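Local coordinates for ZYG-9 (Caenorhabditis elegans, PDB 2OF3), which organizes microtubules and spindle poles during mitosis and meiosis in one-cell embryos and is required for default nucleus positioning in oocytes, at residues Leu166-Met171 against Glu192-Asn197; Glu186-Ile191 against Ile228-Ala233; Ala198-Leu203 against Ser207-Val212; Ala213-Val216 against Asn222-Asn225; Gln241-Ala246 against Ser255-Arg260. All coordinates share one frame; numbering follows the deposited sequence.

Overall arrangement
Read from the N terminus, the five contacts lie in the C-terminal part of an all-helical TOG domain. Contact 1 closes the first loop, bringing helix 165-174 against helix 181-198. Contact 2 joins that second helix to helix 221-238 and crosses contact 1, because their segments alternate along the chain. Contacts 3 and 4 fall within the span that contact 2 closes: 198-203 folds back on helix 208-212, and 213-216 turns onto the start of helix 221-238. Contact 5 follows in series and joins helices 241-246 and 251-264 near the C-terminal end. Contacts 2 and 3 meet through Leu188 and Val212, and contacts 4 and 5 through Val216 and Val257.

Contact 1. Residues Leu166-Met171 against Glu192-Asn197; sequences LKMTPM and EYYITN
Tyr194 reaches from segment 192-197 to Met168 and Thr169, and the contact is made along its CD2-CE2 side, at CZ and at the hydroxyl. Its CG lies anti to its carbonyl carbon (chi1 -70°), which carries the ring toward helix 165-174. The phenol oxygen carries the first meeting. Tyr194 OH sits 3.2 Å from Met168 CB and 3.4 Å from Met168 CG, while Tyr194 CE2 lies 3.9 Å from Met168 CB. The two side chains cross at about a right angle, and the methionine approaches the ring obliquely. Met168 is bent at both chi2 (-64°) and chi3, a folded shape that brings Met168 CE back to 3.8 Å from Tyr194 OH. Helices 165-174 and 181-198, which these residues join, belong to the stacked helices of the TOG domain, a HEAT-like repeat array, and this is a buried part of their interface. Thr169 meets the same ring differently: it slides past the tyrosine in the opposite direction, with its hydroxyl at the ring edge, near the ring plane, and Thr169 OG1 3.4 Å from Tyr194 CD2. With Thr169 OG1 anti to the carbonyl carbon (chi1 -61°), the hydroxyl lies beside the backbone N and also hydrogen-bonds Pro165 O one turn back. The buried tyrosine hydroxyl is satisfied by a hydrogen bond with Ser160 OG of helix 146-163, the helix that also touches Met168 through Leu159 and Val163.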
# COMPACT_ATOMS: atom_id res chain seq x y z
N LEU A 166 -9.92 5.85 -6.77
CA LEU A 166 -9.75 7.28 -6.63
C LEU A 166 -8.90 7.67 -5.45
O LEU A 166 -8.12 8.60 -5.55
CB LEU A 166 -11.12 8.01 -6.61
CG LEU A 166 -11.09 9.54 -6.37
CD1 LEU A 166 -10.36 10.31 -7.50
CD2 LEU A 166 -12.52 10.07 -6.20
N LYS A 167 -9.05 7.00 -4.32
CA LYS A 167 -8.21 7.35 -3.16
C LYS A 167 -6.86 6.63 -3.16
O LYS A 167 -5.95 7.10 -2.51
CB LYS A 167 -8.92 7.03 -1.83
CG LYS A 167 -10.16 7.86 -1.49
CD LYS A 167 -9.82 9.30 -1.12
CE LYS A 167 -11.08 10.11 -0.61
NZ LYS A 167 -11.99 9.25 0.28
N MET A 168 -6.72 5.49 -3.85
CA MET A 168 -5.43 4.80 -3.97
C MET A 168 -4.45 5.48 -4.93
O MET A 168 -3.25 5.52 -4.68
CB MET A 168 -5.66 3.35 -4.43
CG MET A 168 -6.20 2.35 -3.31
SD MET A 168 -5.14 1.99 -1.88
CE MET A 168 -4.02 0.88 -2.67
N THR A 169 -4.97 6.03 -6.02
CA THR A 169 -4.12 6.49 -7.15
C THR A 169 -3.15 7.58 -6.78
O THR A 169 -2.00 7.51 -7.21
CB THR A 169 -4.97 6.84 -8.37
OG1 THR A 169 -5.67 5.66 -8.76
CG2 THR A 169 -4.13 7.36 -9.58
N PRO A 170 -3.57 8.59 -5.98
CA PRO A 170 -2.59 9.63 -5.55
C PRO A 170 -1.32 9.05 -4.86
O PRO A 170 -0.19 9.57 -5.05
CB PRO A 170 -3.41 10.49 -4.55
CG PRO A 170 -4.84 10.29 -4.94
CD PRO A 170 -4.94 8.87 -5.47
N MET A 171 -1.48 7.98 -4.07
CA MET A 171 -0.35 7.35 -3.38
C MET A 171 0.47 6.55 -4.39
O MET A 171 1.69 6.52 -4.31
CB MET A 171 -0.87 6.42 -2.27
CG MET A 171 -1.40 7.22 -0.98
SD MET A 171 -2.10 6.28 0.37
CE MET A 171 -3.41 5.49 -0.43
N GLU A 192 -2.54 0.81 -14.30
CA GLU A 192 -3.03 0.24 -15.52
C GLU A 192 -4.26 -0.66 -15.25
O GLU A 192 -5.25 -0.63 -15.97
CB GLU A 192 -1.92 -0.54 -16.23
CG GLU A 192 -2.43 -1.14 -17.52
CD GLU A 192 -1.54 -2.21 -18.11
OE1 GLU A 192 -0.37 -2.36 -17.67
OE2 GLU A 192 -2.03 -2.88 -19.05
N TYR A 193 -4.21 -1.46 -14.20
CA TYR A 193 -5.30 -2.34 -13.87
C TYR A 193 -6.59 -1.58 -13.47
O TYR A 193 -7.70 -2.00 -13.82
CB TYR A 193 -4.78 -3.24 -12.78
CG TYR A 193 -5.76 -4.01 -11.95
CD1 TYR A 193 -6.43 -5.13 -12.46
CD2 TYR A 193 -5.94 -3.65 -10.63
CE1 TYR A 193 -7.33 -5.87 -11.62
CE2 TYR A 193 -6.79 -4.35 -9.81
CZ TYR A 193 -7.49 -5.46 -10.29
OH TYR A 193 -8.32 -6.13 -9.37
N TYR A 194 -6.45 -0.48 -12.74
CA TYR A 194 -7.60 0.37 -12.41
C TYR A 194 -8.30 0.88 -13.68
O TYR A 194 -9.55 0.92 -13.79
CB TYR A 194 -7.13 1.57 -11.59
CG TYR A 194 -6.65 1.28 -10.17
CD1 TYR A 194 -6.90 0.06 -9.54
CD2 TYR A 194 -6.03 2.30 -9.42
CE1 TYR A 194 -6.47 -0.16 -8.19
CE2 TYR A 194 -5.60 2.10 -8.11
CZ TYR A 194 -5.83 0.87 -7.50
OH TYR A 194 -5.40 0.72 -6.18
N ILE A 195 -7.50 1.30 -14.65
CA ILE A 195 -8.04 1.95 -15.85
C ILE A 195 -8.65 0.92 -16.77
O ILE A 195 -9.75 1.12 -17.29
CB ILE A 195 -6.98 2.71 -16.62
CG1 ILE A 195 -6.52 3.89 -15.81
CG2 ILE A 195 -7.61 3.26 -17.86
CD1 ILE A 195 -5.21 4.37 -16.26
N THR A 196 -7.95 -0.20 -16.97
CA THR A 196 -8.53 -1.31 -17.71
C THR A 196 -9.87 -1.78 -17.12
O THR A 196 -10.78 -2.17 -17.86
CB THR A 196 -7.51 -2.47 -17.82
OG1 THR A 196 -6.44 -2.06 -18.67
CG2 THR A 196 -8.11 -3.72 -18.40
N ASN A 197 -10.01 -1.78 -15.81
CA ASN A 197 -11.22 -2.36 -15.23
C ASN A 197 -12.33 -1.40 -14.96
O ASN A 197 -13.47 -1.81 -15.03
CB ASN A 197 -10.91 -3.17 -13.98
CG ASN A 197 -10.11 -4.41 -14.31
OD1 ASN A 197 -8.88 -4.42 -14.16
ND2 ASN A 197 -10.78 -5.44 -14.84

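Contact 2. Residues Glu186-Ile191 against Ile228-Ala233; sequences ECLLVI and INVLVA
Val230 supplies one side of this contact almost alone, pointing its two methyl groups at Leu188 and Ile191, which lie about one turn apart on helix 181-198. The apolar meetings come first. Val230 CG1 lies 3.9 Å from Ile191 CG2, and the two branched side chains cross obliquely; the same isoleucine methyl is 4.1 Å from Val230 CG2, so it touches both arms of the valine. Ile191 CG1 lies beside the backbone N (chi1 -65°), which puts CG2 anti to that N and makes the short branch the part that touches the valine. Leu188 adds a looser contact, its CB 4.3 Å from Val230 CG2.

The second kind of meeting is between a methyl group and the backbone. Val230 CG2 comes to 3.3 Å from the carbonyl oxygen Leu188 O, the shortest approach between the two segments, while Ile191 CA and Val230 CA are 6.9 Å apart. The close approach is consistent with a compact valine facing the opposing backbone.

Around these three residues the packing continues. Val212 of helix 208-212 touches both Leu188 and Val230, while Val208 reaches Ile191, so this short helix packs against both of the longer ones. Helices 181-198 and 221-238 are thereby joined side by side within the helical array of the TOG domain. With no hydrogen bond passing between the two segments and all three touching residues buried, the contact probably rests on shape fit, including that of a methyl against a carbonyl, and on exclusion of water.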
# COMPACT_ATOMS: atom_id res chain seq x y z
N GLU A 186 5.96 -1.44 -10.66
CA GLU A 186 4.81 -2.13 -10.03
C GLU A 186 3.60 -1.22 -9.76
O GLU A 186 2.45 -1.65 -9.89
CB GLU A 186 5.26 -2.76 -8.70
CG GLU A 186 6.19 -4.00 -8.87
CD GLU A 186 5.48 -5.23 -9.40
OE1 GLU A 186 4.47 -5.68 -8.78
OE2 GLU A 186 5.91 -5.75 -10.45
N CYS A 187 3.88 0.03 -9.36
CA CYS A 187 2.87 1.06 -9.16
C CYS A 187 2.11 1.47 -10.43
O CYS A 187 0.88 1.54 -10.38
CB CYS A 187 3.47 2.25 -8.39
SG CYS A 187 3.81 1.70 -6.68
N LEU A 188 2.82 1.63 -11.55
CA LEU A 188 2.18 1.82 -12.87
C LEU A 188 1.27 0.70 -13.25
O LEU A 188 0.19 0.92 -13.82
CB LEU A 188 3.24 2.02 -13.99
CG LEU A 188 3.97 3.37 -13.91
CD1 LEU A 188 5.21 3.39 -14.84
CD2 LEU A 188 2.99 4.62 -14.11
N LEU A 189 1.68 -0.53 -12.99
CA LEU A 189 0.86 -1.73 -13.30
C LEU A 189 -0.46 -1.72 -12.53
O LEU A 189 -1.48 -2.14 -13.06
CB LEU A 189 1.62 -3.05 -13.00
CG LEU A 189 2.82 -3.29 -13.93
CD1 LEU A 189 3.53 -4.52 -13.46
CD2 LEU A 189 2.44 -3.41 -15.44
N VAL A 190 -0.45 -1.29 -11.28
CA VAL A 190 -1.71 -1.14 -10.53
C VAL A 190 -2.63 -0.05 -11.19
O VAL A 190 -3.83 -0.30 -11.44
CB VAL A 190 -1.47 -0.81 -9.02
CG1 VAL A 190 -2.84 -0.70 -8.29
CG2 VAL A 190 -0.63 -1.94 -8.36
N ILE A 191 -2.07 1.12 -11.50
CA ILE A 191 -2.81 2.13 -12.25
C ILE A 191 -3.34 1.57 -13.55
O ILE A 191 -4.50 1.78 -13.87
CB ILE A 191 -1.96 3.37 -12.48
CG1 ILE A 191 -1.64 4.06 -11.12
CG2 ILE A 191 -2.66 4.33 -13.51
CD1 ILE A 191 -0.48 5.14 -11.15
N ILE A 228 3.78 3.06 -20.99
CA ILE A 228 3.15 2.93 -22.30
C ILE A 228 1.80 2.26 -22.11
O ILE A 228 0.81 2.78 -22.64
CB ILE A 228 4.02 2.10 -23.29
CG1 ILE A 228 5.23 2.91 -23.72
CG2 ILE A 228 3.19 1.63 -24.52
CD1 ILE A 228 6.34 2.06 -24.35
N ASN A 229 1.74 1.14 -21.38
CA ASN A 229 0.45 0.47 -21.24
C ASN A 229 -0.64 1.21 -20.44
O ASN A 229 -1.82 1.03 -20.71
CB ASN A 229 0.63 -0.97 -20.73
CG ASN A 229 1.23 -1.89 -21.77
OD1 ASN A 229 1.80 -2.93 -21.44
ND2 ASN A 229 1.08 -1.56 -23.00
N VAL A 230 -0.26 2.06 -19.51
CA VAL A 230 -1.21 2.98 -18.88
C VAL A 230 -1.84 3.93 -19.92
O VAL A 230 -3.08 4.09 -19.97
CB VAL A 230 -0.52 3.80 -17.67
CG1 VAL A 230 -1.42 4.99 -17.19
CG2 VAL A 230 -0.15 2.88 -16.43
N LEU A 231 -1.03 4.54 -20.79
CA LEU A 231 -1.53 5.50 -21.78
C LEU A 231 -2.41 4.86 -22.83
O LEU A 231 -3.43 5.46 -23.25
CB LEU A 231 -0.35 6.23 -22.43
CG LEU A 231 0.51 7.06 -21.51
CD1 LEU A 231 1.62 7.64 -22.32
CD2 LEU A 231 -0.27 8.19 -20.82
N VAL A 232 -2.07 3.65 -23.25
CA VAL A 232 -2.91 2.80 -24.13
C VAL A 232 -4.26 2.42 -23.50
O VAL A 232 -5.29 2.40 -24.20
CB VAL A 232 -2.17 1.49 -24.51
CG1 VAL A 232 -3.08 0.53 -25.27
CG2 VAL A 232 -0.91 1.79 -25.31
N ALA A 233 -4.24 2.08 -22.20
CA ALA A 233 -5.48 1.78 -21.46
C ALA A 233 -6.39 3.02 -21.42
O ALA A 233 -7.61 2.91 -21.58
CB ALA A 233 -5.16 1.28 -20.04

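Contact 3. Residues Ala198-Leu203 against Ser207-Val212; sequences AGISPL and SVEKTV
Ile200, in the turn that follows helix 181-198, faces Val208 and Glu209 at the start of the next helix. Its CB carries two unlike branches. Ile200 CG2 occupies the position between the backbone N and the carbonyl carbon, whereas CG1 lies opposite the N (chi1 -176°) and extends toward helix 208-212. There Ile200 CG1 meets the carboxylate of Glu209, at 3.5 Å from OE2, the two side chains arriving from opposite directions. At the tip, Ile200 CD1 lies 4.1 Å from Val208 CB, the isoleucine and valine sliding past each other in opposite directions.

Here the chain leaves one helix of the TOG domain's helical array and turns back through a 3-10 segment that includes 201-203 and on to the short helix 208-212. Gly199, with positive phi, ends helix 181-198, and Leu203 CB lies 4.2 Å from Val208 CG2 on the return.

A single water joins the polar atoms of the turn. It donates to Leu203 O (3.1 Å) and to Glu209 OE1 (3.0 Å) and accepts from Val208 N (2.7 Å), linking the 3-10 segment to the first turn of the helix. Glu209 reaches it by a bend at chi2 (92°), which folds its carboxylate back beside the start of its own helix. The other oxygen, OE2, lies close to Glu238 OE2, a like-charged pairing that may raise the proton affinity of one carboxylate.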
# COMPACT_ATOMS: atom_id res chain seq x y z
N ALA A 198 -12.00 -0.13 -14.66
CA ALA A 198 -13.00 0.87 -14.31
C ALA A 198 -12.99 2.11 -15.21
O ALA A 198 -13.84 2.95 -15.06
CB ALA A 198 -12.84 1.28 -12.85
N GLY A 199 -12.03 2.25 -16.12
CA GLY A 199 -11.93 3.44 -16.97
C GLY A 199 -11.11 4.58 -16.41
O GLY A 199 -10.71 4.60 -15.23
N ILE A 200 -10.85 5.56 -17.26
CA ILE A 200 -10.04 6.73 -16.87
C ILE A 200 -10.89 7.85 -16.26
O ILE A 200 -10.40 8.67 -15.46
CB ILE A 200 -9.16 7.24 -18.07
CG1 ILE A 200 -8.24 8.40 -17.67
CG2 ILE A 200 -10.06 7.61 -19.31
CD1 ILE A 200 -7.32 8.13 -16.47
N SER A 201 -12.16 7.88 -16.65
CA SER A 201 -13.07 8.95 -16.21
C SER A 201 -13.17 9.12 -14.68
O SER A 201 -13.08 10.26 -14.18
CB SER A 201 -14.45 8.80 -16.84
OG SER A 201 -15.31 9.72 -16.20
N PRO A 202 -13.28 7.99 -13.93
CA PRO A 202 -13.32 8.15 -12.46
C PRO A 202 -12.05 8.81 -11.87
O PRO A 202 -12.11 9.29 -10.72
CB PRO A 202 -13.47 6.72 -11.96
CG PRO A 202 -13.92 5.90 -13.13
CD PRO A 202 -13.36 6.56 -14.33
N LEU A 203 -10.96 8.89 -12.66
CA LEU A 203 -9.67 9.35 -12.18
C LEU A 203 -9.29 10.70 -12.75
O LEU A 203 -8.17 11.20 -12.52
CB LEU A 203 -8.58 8.29 -12.50
CG LEU A 203 -8.80 6.82 -12.09
CD1 LEU A 203 -7.53 5.99 -12.36
CD2 LEU A 203 -9.24 6.70 -10.58
N SER A 207 -4.99 13.75 -13.07
CA SER A 207 -3.93 14.05 -14.05
C SER A 207 -3.00 12.80 -14.24
O SER A 207 -1.77 12.93 -14.26
CB SER A 207 -3.09 15.26 -13.62
OG SER A 207 -3.80 16.48 -13.82
N VAL A 208 -3.62 11.63 -14.35
CA VAL A 208 -2.89 10.41 -14.57
C VAL A 208 -2.09 10.48 -15.88
O VAL A 208 -0.89 10.22 -15.86
CB VAL A 208 -3.84 9.21 -14.61
CG1 VAL A 208 -3.09 7.95 -15.04
CG2 VAL A 208 -4.52 9.01 -13.23
N GLU A 209 -2.72 10.83 -16.99
CA GLU A 209 -2.02 10.84 -18.31
C GLU A 209 -0.79 11.69 -18.27
O GLU A 209 0.28 11.23 -18.67
CB GLU A 209 -2.93 11.25 -19.47
CG GLU A 209 -4.23 10.50 -19.57
CD GLU A 209 -5.39 11.20 -18.80
OE1 GLU A 209 -5.19 11.86 -17.76
OE2 GLU A 209 -6.54 11.05 -19.26
N LYS A 210 -0.90 12.89 -17.72
CA LYS A 210 0.21 13.81 -17.69
C LYS A 210 1.32 13.42 -16.73
O LYS A 210 2.51 13.71 -16.99
CB LYS A 210 -0.30 15.24 -17.33
CG LYS A 210 0.82 16.26 -17.12
CD LYS A 210 0.30 17.73 -17.14
CE LYS A 210 1.44 18.74 -17.57
NZ LYS A 210 1.64 18.88 -19.11
N THR A 211 0.95 12.81 -15.59
CA THR A 211 1.93 12.39 -14.62
C THR A 211 2.69 11.16 -15.13
O THR A 211 3.90 10.99 -14.85
CB THR A 211 1.23 12.02 -13.28
OG1 THR A 211 0.33 13.09 -12.92
CG2 THR A 211 2.24 11.86 -12.18
N VAL A 212 1.98 10.30 -15.85
CA VAL A 212 2.54 9.02 -16.27
C VAL A 212 3.40 9.19 -17.55
O VAL A 212 4.45 8.55 -17.70
CB VAL A 212 1.43 7.93 -16.41
CG1 VAL A 212 1.96 6.69 -17.19
CG2 VAL A 212 0.88 7.51 -15.01
O HOH W 1 -6.28 11.74 -14.94

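Contact 4. Residues Ala213-Val216 against Asn222-Asn225; sequences APFV and NVRN
The backbones of 213-216 and 222-225 come very close, with Val216 CA only 4.5 Å from Arg224 CA, and Phe215 O receives a CA-H...O contact from Arg224 CA at 3.5 Å with an angle of 153° at the hydrogen. The aliphatic part of Arg224 continues along the same backbone: its CG lies 3.4 Å and its CD 3.2 Å from Val216 O. A bend at chi3 (-66°) then turns the chain beyond CD, and the guanidinium group hydrogen-bonds through NH1 to Asp218 O in the connecting loop. Replacing Arg224 with an alanine would probably leave Asp218 O without this partner and uncover the carbonyl of Val216. On the apolar side, Val223 CG1 touches Phe215 at two places, 3.9 Å from CB and 4.0 Å from CD1, approaching the ring obliquely as the side chains cross. Arg184 touches the phenylalanine and Leu188 touches Val223, tying the turn to helix 181-198; Leu176, in a loop, also meets Phe215. Asp220 OD2 accepts a hydrogen bond from Val223 N near the start of helix 221-238. The arrangement is that of a tight interhelical turn in a HEAT-like TOG array, where a 3-10 segment leads from one helix back onto the first turn of the next.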
# COMPACT_ATOMS: atom_id res chain seq x y z
N ALA A 213 2.94 10.04 -18.47
CA ALA A 213 3.62 10.24 -19.77
C ALA A 213 5.17 10.37 -19.72
O ALA A 213 5.82 9.75 -20.54
CB ALA A 213 2.99 11.43 -20.59
N PRO A 214 5.76 11.17 -18.80
CA PRO A 214 7.22 11.23 -18.81
C PRO A 214 7.93 9.87 -18.61
O PRO A 214 9.12 9.76 -18.95
CB PRO A 214 7.55 12.13 -17.62
CG PRO A 214 6.36 13.02 -17.49
CD PRO A 214 5.20 12.12 -17.81
N PHE A 215 7.22 8.88 -18.04
CA PHE A 215 7.87 7.61 -17.71
C PHE A 215 8.00 6.70 -18.92
O PHE A 215 8.64 5.65 -18.82
CB PHE A 215 7.21 6.94 -16.48
CG PHE A 215 7.45 7.70 -15.18
CD1 PHE A 215 8.65 7.54 -14.49
CD2 PHE A 215 6.49 8.66 -14.71
CE1 PHE A 215 8.90 8.26 -13.29
CE2 PHE A 215 6.71 9.41 -13.54
CZ PHE A 215 7.93 9.21 -12.81
N VAL A 216 7.44 7.10 -20.06
CA VAL A 216 7.68 6.43 -21.31
C VAL A 216 9.17 6.54 -21.65
O VAL A 216 9.70 5.67 -22.34
CB VAL A 216 6.73 6.93 -22.48
CG1 VAL A 216 7.03 6.21 -23.83
CG2 VAL A 216 5.24 6.69 -22.10
N ASN A 222 11.01 -1.94 -17.66
CA ASN A 222 9.71 -2.35 -17.09
C ASN A 222 8.86 -1.12 -16.81
O ASN A 222 7.65 -1.19 -16.98
CB ASN A 222 9.88 -3.18 -15.82
CG ASN A 222 10.79 -4.38 -16.04
OD1 ASN A 222 11.78 -4.57 -15.33
ND2 ASN A 222 10.50 -5.15 -17.07
N VAL A 223 9.48 -0.03 -16.38
CA VAL A 223 8.78 1.24 -16.15
C VAL A 223 8.24 1.78 -17.46
O VAL A 223 7.03 2.12 -17.58
CB VAL A 223 9.72 2.28 -15.48
CG1 VAL A 223 8.97 3.64 -15.22
CG2 VAL A 223 10.34 1.72 -14.17
N ARG A 224 9.10 1.82 -18.49
CA ARG A 224 8.66 2.29 -19.82
C ARG A 224 7.51 1.51 -20.33
O ARG A 224 6.58 2.10 -20.81
CB ARG A 224 9.78 2.14 -20.86
CG ARG A 224 10.93 3.06 -20.58
CD ARG A 224 11.73 3.25 -21.88
NE ARG A 224 12.37 2.00 -22.32
CZ ARG A 224 13.51 1.51 -21.83
NH1 ARG A 224 14.13 2.10 -20.81
NH2 ARG A 224 14.02 0.40 -22.35
N ASN A 225 7.59 0.17 -20.30
CA ASN A 225 6.53 -0.67 -20.84
C ASN A 225 5.19 -0.48 -20.11
O ASN A 225 4.14 -0.43 -20.71
CB ASN A 225 6.93 -2.13 -20.73
CG ASN A 225 6.24 -2.97 -21.76
OD1 ASN A 225 5.50 -3.90 -21.43
ND2 ASN A 225 6.38 -2.58 -23.02

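Contact 5. Residues Gln241-Ala246 against Ser255-Arg260; sequences QMWKAA and SLVEER
Trp243 extends the six-membered end of its indole from helix 241-246 to Val257 and Glu258 on helix 251-264. Its CG lies anti to its carbonyl carbon (chi1 -55°), turning that end toward the other helix. Val257 runs past the tryptophan in the opposite direction, with its CG1 3.6 Å from Trp243 CH2 and 4.1 Å from Trp243 CZ3. Glu258 instead crosses the indole at about a right angle, and its CG methylene rests 3.7 Å from both Trp243 CZ2 and Trp243 CH2. Both approaches to the ring are oblique. The glutamate chain continues extended beyond CG (chi2 163°), and its carboxylate plane is turned 77° from the ring. These two helices stand at the C-terminal end of the TOG domain's helical array, and the indole bridges segments whose nearest CA atoms, Trp243 and Val257, are 10.2 Å apart. A serine in place of Trp243 is likely to open a gap beside Val257 and to deprive Lys254 of its cation-pi partner. Within its own helix the ring is flanked by Met242, whose SD lies 3.8 Å above one face, offset toward the rim. Val257 also touches Val216, linking helix 251-264 to the turn before helix 221-238.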
# COMPACT_ATOMS: atom_id res chain seq x y z
N GLN A 241 -8.32 12.34 -26.64
CA GLN A 241 -8.26 13.06 -25.36
C GLN A 241 -7.05 12.62 -24.54
O GLN A 241 -6.45 13.43 -23.86
CB GLN A 241 -9.51 12.78 -24.53
CG GLN A 241 -10.75 13.60 -24.91
CD GLN A 241 -10.48 15.11 -24.86
OE1 GLN A 241 -9.91 15.62 -23.88
NE2 GLN A 241 -10.86 15.82 -25.94
N MET A 242 -6.69 11.32 -24.61
CA MET A 242 -5.45 10.84 -23.95
C MET A 242 -4.30 11.76 -24.30
O MET A 242 -3.60 12.24 -23.39
CB MET A 242 -5.09 9.39 -24.31
CG MET A 242 -3.72 8.90 -23.67
SD MET A 242 -2.22 9.28 -24.58
CE MET A 242 -1.33 10.29 -23.58
N TRP A 243 -4.12 12.02 -25.60
CA TRP A 243 -3.01 12.87 -26.08
C TRP A 243 -3.13 14.29 -25.55
O TRP A 243 -2.12 14.89 -25.17
CB TRP A 243 -2.90 12.88 -27.62
CG TRP A 243 -2.77 11.56 -28.33
CD1 TRP A 243 -3.71 10.98 -29.14
CD2 TRP A 243 -1.66 10.66 -28.29
NE1 TRP A 243 -3.24 9.78 -29.61
CE2 TRP A 243 -1.99 9.56 -29.10
CE3 TRP A 243 -0.42 10.66 -27.62
CZ2 TRP A 243 -1.12 8.46 -29.28
CZ3 TRP A 243 0.44 9.57 -27.78
CH2 TRP A 243 0.09 8.48 -28.62
N LYS A 244 -4.35 14.84 -25.50
CA LYS A 244 -4.52 16.22 -24.97
C LYS A 244 -4.11 16.32 -23.49
O LYS A 244 -3.28 17.15 -23.12
CB LYS A 244 -5.94 16.72 -25.18
CG LYS A 244 -6.21 18.11 -24.54
CD LYS A 244 -7.35 18.92 -25.26
CE LYS A 244 -7.82 20.15 -24.40
NZ LYS A 244 -8.89 19.82 -23.34
N ALA A 245 -4.68 15.42 -22.67
CA ALA A 245 -4.33 15.23 -21.24
C ALA A 245 -2.82 14.98 -20.98
O ALA A 245 -2.22 15.55 -20.06
CB ALA A 245 -5.21 14.08 -20.66
N ALA A 246 -2.19 14.13 -21.78
CA ALA A 246 -0.77 13.85 -21.60
C ALA A 246 0.15 15.06 -21.79
O ALA A 246 1.23 15.14 -21.19
CB ALA A 246 -0.35 12.74 -22.54
N SER A 255 5.76 7.94 -30.60
CA SER A 255 5.69 6.85 -31.61
C SER A 255 5.58 5.47 -31.01
O SER A 255 4.88 4.61 -31.57
CB SER A 255 6.89 6.79 -32.54
OG SER A 255 7.38 8.07 -32.79
N LEU A 256 6.32 5.24 -29.92
CA LEU A 256 6.19 3.96 -29.19
C LEU A 256 4.77 3.76 -28.70
O LEU A 256 4.19 2.69 -28.83
CB LEU A 256 7.18 3.88 -28.02
CG LEU A 256 8.67 3.97 -28.40
CD1 LEU A 256 9.50 4.30 -27.18
CD2 LEU A 256 9.10 2.67 -29.10
N VAL A 257 4.19 4.78 -28.09
CA VAL A 257 2.78 4.66 -27.66
C VAL A 257 1.85 4.41 -28.86
O VAL A 257 1.00 3.51 -28.78
CB VAL A 257 2.36 5.86 -26.79
CG1 VAL A 257 0.88 5.77 -26.40
CG2 VAL A 257 3.27 5.94 -25.54
N GLU A 258 2.02 5.16 -29.97
CA GLU A 258 1.17 4.97 -31.19
C GLU A 258 1.25 3.57 -31.75
O GLU A 258 0.25 3.00 -32.15
CB GLU A 258 1.51 5.98 -32.29
CG GLU A 258 1.15 7.45 -32.00
CD GLU A 258 1.90 8.45 -32.96
OE1 GLU A 258 2.90 8.06 -33.59
OE2 GLU A 258 1.49 9.64 -33.07
N GLU A 259 2.46 3.01 -31.80
CA GLU A 259 2.70 1.65 -32.27
C GLU A 259 2.04 0.60 -31.35
O GLU A 259 1.49 -0.40 -31.83
CB GLU A 259 4.24 1.41 -32.38
CG GLU A 259 4.67 0.05 -33.03
CD GLU A 259 4.02 -0.14 -34.44
OE1 GLU A 259 3.86 0.86 -35.17
OE2 GLU A 259 3.61 -1.28 -34.80
N ARG A 260 2.11 0.80 -30.04
CA ARG A 260 1.42 -0.09 -29.09
C ARG A 260 -0.10 -0.07 -29.32
O ARG A 260 -0.73 -1.14 -29.33
CB ARG A 260 1.74 0.30 -27.65
CG ARG A 260 1.25 -0.69 -26.56
CD ARG A 260 1.84 -2.11 -26.65
NE ARG A 260 3.30 -2.12 -26.59
CZ ARG A 260 4.04 -2.03 -25.48
NH1 ARG A 260 3.52 -1.94 -24.27
NH2 ARG A 260 5.36 -2.07 -25.59